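Cysteine desulfurase (PDB 5B89) probably catalyses the pyridoxal-phosphate-dependent removal of sulfur from L-cysteine, passing it to a sulfur carrier and leaving L-alanine. Local coordinates at residues 348-353 and 388-393. Sequence-based numbering, arbitrary orientation.
Sequences SFNVPG and GTVRAS. With ALA (alanine), chain H.
The carbonyl O of Gly388 accepts a nearly straight hydrogen bond from Asn350 ND2 (3.0 Å, 171° at the hydrogen), lying in the plane of the asparagine amide; Tyr335 OH is a further partner of ND2. OG1 of Thr389 lies 3.0 Å from OG of Ser348; OG1 is also hydrogen-bonded to His375 NE2, and the serine hydroxyl to the carbonyl O of Ala186. Val390 is the hydrogen-bonded partner of Phe349 in an antiparallel pair: Phe349 N reaches Val390 O at 2.9 Å, and Val390 N reaches Phe349 O at 2.8 Å. The two strands, 346-349 outermost within this chain and 389-393 inside, belong to the mixed sheet of the small C-terminal domain in this fold-type I pyridoxal-phosphate enzyme. On the sheet face shared with Val390, the Phe349 ring, its CG set between backbone N and carbonyl carbon (chi1 60°), leans across the neighbouring strand. Val390 CB stands over one ring face in a CH-pi contact, 3.8 Å from the centroid, and CG1 packs against CZ; Met410 of helix 400-415 also packs on the phenylalanine side chain. A serine in place of Phe349 would probably open a gap over Val390 and leave its CB and CG1 without their aromatic cover. Arg391, paired with Ser348 on the other face, carries its CG, anti to the backbone N, past Ser348 OG before bending at chi3 (71°). Its guanidinium grips the carboxylate of bound alanine, the probable reaction product, NH1 to O (2.8 Å, in plane at its edge) and NH2 to OXT (3.1 Å), while Asn185 O takes another NH1 hydrogen. Ala392 CB lies loosely beside Phe349 CE1.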
ATOM      1  N   SER B 348     -16.032   1.529 -24.707  1.00 13.69           N
ATOM      2  CA  SER B 348     -14.877   1.549 -25.542  1.00 14.76           C
ATOM      3  C   SER B 348     -15.361   1.650 -26.976  1.00 15.28           C
ATOM      4  O   SER B 348     -16.377   1.065 -27.371  1.00 15.12           O
ATOM      5  CB  SER B 348     -14.024   0.210 -25.439  1.00 16.90           C
ATOM      6  OG  SER B 348     -13.118   0.292 -24.348  1.00 19.20           O
ATOM      7  N   PHE B 349     -14.625   2.445 -27.736  1.00 14.66           N
ATOM      8  CA  PHE B 349     -14.937   2.719 -29.117  1.00 16.06           C
ATOM      9  C   PHE B 349     -13.679   3.093 -29.876  1.00 17.05           C
ATOM     10  O   PHE B 349     -12.629   3.236 -29.326  1.00 15.43           O
ATOM     11  CB  PHE B 349     -15.976   3.852 -29.244  1.00 16.49           C
ATOM     12  CG  PHE B 349     -15.546   5.170 -28.661  1.00 17.93           C
ATOM     13  CD1 PHE B 349     -15.663   5.401 -27.337  1.00 16.07           C
ATOM     14  CD2 PHE B 349     -15.100   6.197 -29.462  1.00 17.32           C
ATOM     15  CE1 PHE B 349     -15.275   6.584 -26.793  1.00 19.47           C
ATOM     16  CE2 PHE B 349     -14.716   7.390 -28.926  1.00 17.53           C
ATOM     17  CZ  PHE B 349     -14.809   7.594 -27.590  1.00 19.69           C
ATOM     18  N   ASN B 350     -13.859   3.219 -31.182  1.00 18.86           N
ATOM     19  CA  ASN B 350     -12.791   3.665 -32.058  1.00 17.24           C
ATOM     20  C   ASN B 350     -13.371   4.494 -33.195  1.00 18.78           C
ATOM     21  O   ASN B 350     -14.463   4.323 -33.576  1.00 18.61           O
ATOM     22  CB  ASN B 350     -11.979   2.523 -32.673  1.00 17.32           C
ATOM     23  CG  ASN B 350     -10.792   2.119 -31.840  1.00 17.66           C
ATOM     24  OD1 ASN B 350     -10.013   2.911 -31.432  1.00 19.34           O
ATOM     25  ND2 ASN B 350     -10.669   0.859 -31.624  1.00 17.76           N
ATOM     26  N   VAL B 351     -12.561   5.390 -33.697  1.00 19.43           N
ATOM     27  CA  VAL B 351     -12.927   6.192 -34.860  1.00 22.69           C
ATOM     28  C   VAL B 351     -12.100   5.690 -36.041  1.00 20.68           C
ATOM     29  O   VAL B 351     -10.924   5.738 -35.984  1.00 22.25           O
ATOM     30  CB  VAL B 351     -12.684   7.689 -34.658  1.00 21.43           C
ATOM     31  CG1 VAL B 351     -13.068   8.440 -35.928  1.00 25.55           C
ATOM     32  CG2 VAL B 351     -13.484   8.209 -33.484  1.00 20.03           C
ATOM     33  N   PRO B 352     -12.759   5.172 -37.069  1.00 25.46           N
ATOM     34  CA  PRO B 352     -12.025   4.611 -38.250  1.00 27.28           C
ATOM     35  C   PRO B 352     -11.116   5.648 -38.856  1.00 27.92           C
ATOM     36  O   PRO B 352     -11.520   6.810 -38.987  1.00 33.50           O
ATOM     37  CB  PRO B 352     -13.139   4.256 -39.190  1.00 28.99           C
ATOM     38  CG  PRO B 352     -14.301   3.986 -38.332  1.00 29.28           C
ATOM     39  CD  PRO B 352     -14.210   5.066 -37.237  1.00 24.54           C
ATOM     40  N   GLY B 353      -9.860   5.280 -39.072  1.00 28.40           N
ATOM     41  CA  GLY B 353      -8.879   6.246 -39.556  1.00 28.72           C
ATOM     42  C   GLY B 353      -8.005   6.985 -38.575  1.00 30.76           C
ATOM     43  O   GLY B 353      -7.050   7.621 -38.985  1.00 33.70           O
ATOM     44  N   GLY B 388      -6.036  -1.122 -29.710  1.00 22.12           N
ATOM     45  CA  GLY B 388      -6.524  -0.464 -28.537  1.00 21.41           C
ATOM     46  C   GLY B 388      -7.828   0.236 -28.839  1.00 19.00           C
ATOM     47  O   GLY B 388      -8.355   0.108 -29.889  1.00 19.86           O
ATOM     48  N   THR B 389      -8.329   0.960 -27.857  1.00 18.78           N
ATOM     49  CA  THR B 389      -9.576   1.662 -27.978  1.00 17.43           C
ATOM     50  C   THR B 389      -9.545   2.981 -27.234  1.00 16.15           C
ATOM     51  O   THR B 389      -8.646   3.248 -26.502  1.00 15.45           O
ATOM     52  CB  THR B 389     -10.768   0.866 -27.341  1.00 20.30           C
ATOM     53  OG1 THR B 389     -10.622   0.818 -25.932  1.00 17.90           O
ATOM     54  CG2 THR B 389     -10.869  -0.539 -27.837  1.00 19.88           C
ATOM     55  N   VAL B 390     -10.566   3.771 -27.479  1.00 15.40           N
ATOM     56  CA  VAL B 390     -10.839   4.972 -26.738  1.00 14.37           C
ATOM     57  C   VAL B 390     -11.872   4.494 -25.727  1.00 13.85           C
ATOM     58  O   VAL B 390     -12.705   3.716 -26.055  1.00 15.44           O
ATOM     59  CB  VAL B 390     -11.428   6.118 -27.580  1.00 15.54           C
ATOM     60  CG1 VAL B 390     -11.396   7.378 -26.739  1.00 16.12           C
ATOM     61  CG2 VAL B 390     -10.585   6.326 -28.814  1.00 17.42           C
ATOM     62  N   ARG B 391     -11.772   4.954 -24.493  1.00 13.95           N
ATOM     63  CA  ARG B 391     -12.688   4.462 -23.439  1.00 14.56           C
ATOM     64  C   ARG B 391     -13.228   5.594 -22.612  1.00 13.35           C
ATOM     65  O   ARG B 391     -12.476   6.303 -21.945  1.00 14.72           O
ATOM     66  CB  ARG B 391     -11.990   3.434 -22.499  1.00 15.70           C
ATOM     67  CG  ARG B 391     -12.872   2.743 -21.479  1.00 14.72           C
ATOM     68  CD  ARG B 391     -11.975   1.930 -20.555  1.00 15.28           C
ATOM     69  NE  ARG B 391     -11.189   2.779 -19.666  1.00 14.16           N
ATOM     70  CZ  ARG B 391     -10.211   2.395 -18.912  1.00 15.41           C
ATOM     71  NH1 ARG B 391      -9.865   1.122 -18.902  1.00 17.44           N
ATOM     72  NH2 ARG B 391      -9.507   3.222 -18.130  1.00 15.98           N
ATOM     73  N   ALA B 392     -14.537   5.713 -22.645  1.00 13.12           N
ATOM     74  CA  ALA B 392     -15.261   6.655 -21.815  1.00 12.36           C
ATOM     75  C   ALA B 392     -15.922   5.808 -20.723  1.00 13.90           C
ATOM     76  O   ALA B 392     -16.527   4.854 -21.007  1.00 15.24           O
ATOM     77  CB  ALA B 392     -16.299   7.409 -22.597  1.00 14.71           C
ATOM     78  N   SER B 393     -15.760   6.172 -19.477  1.00 12.40           N
ATOM     79  CA  SER B 393     -16.289   5.415 -18.374  1.00 14.33           C
ATOM     80  C   SER B 393     -16.835   6.374 -17.342  1.00 12.95           C
ATOM     81  O   SER B 393     -16.327   7.438 -17.131  1.00 14.69           O
ATOM     82  CB  SER B 393     -15.236   4.503 -17.782  1.00 14.85           C
ATOM     83  OG  SER B 393     -14.143   5.227 -17.447  1.00 13.95           O
TER
HETATM   84  N   ALA H 401      -8.158  -1.007 -14.195  1.00 34.80           N
HETATM   85  CA  ALA H 401      -7.826   0.439 -14.625  1.00 35.96           C
HETATM   86  C   ALA H 401      -7.727   0.748 -16.138  1.00 30.14           C
HETATM   87  O   ALA H 401      -8.291  -0.076 -16.897  1.00 27.35           O
HETATM   88  CB  ALA H 401      -6.569   1.068 -13.992  1.00 37.18           C
HETATM   89  OXT ALA H 401      -7.231   1.810 -16.669  1.00 37.63           O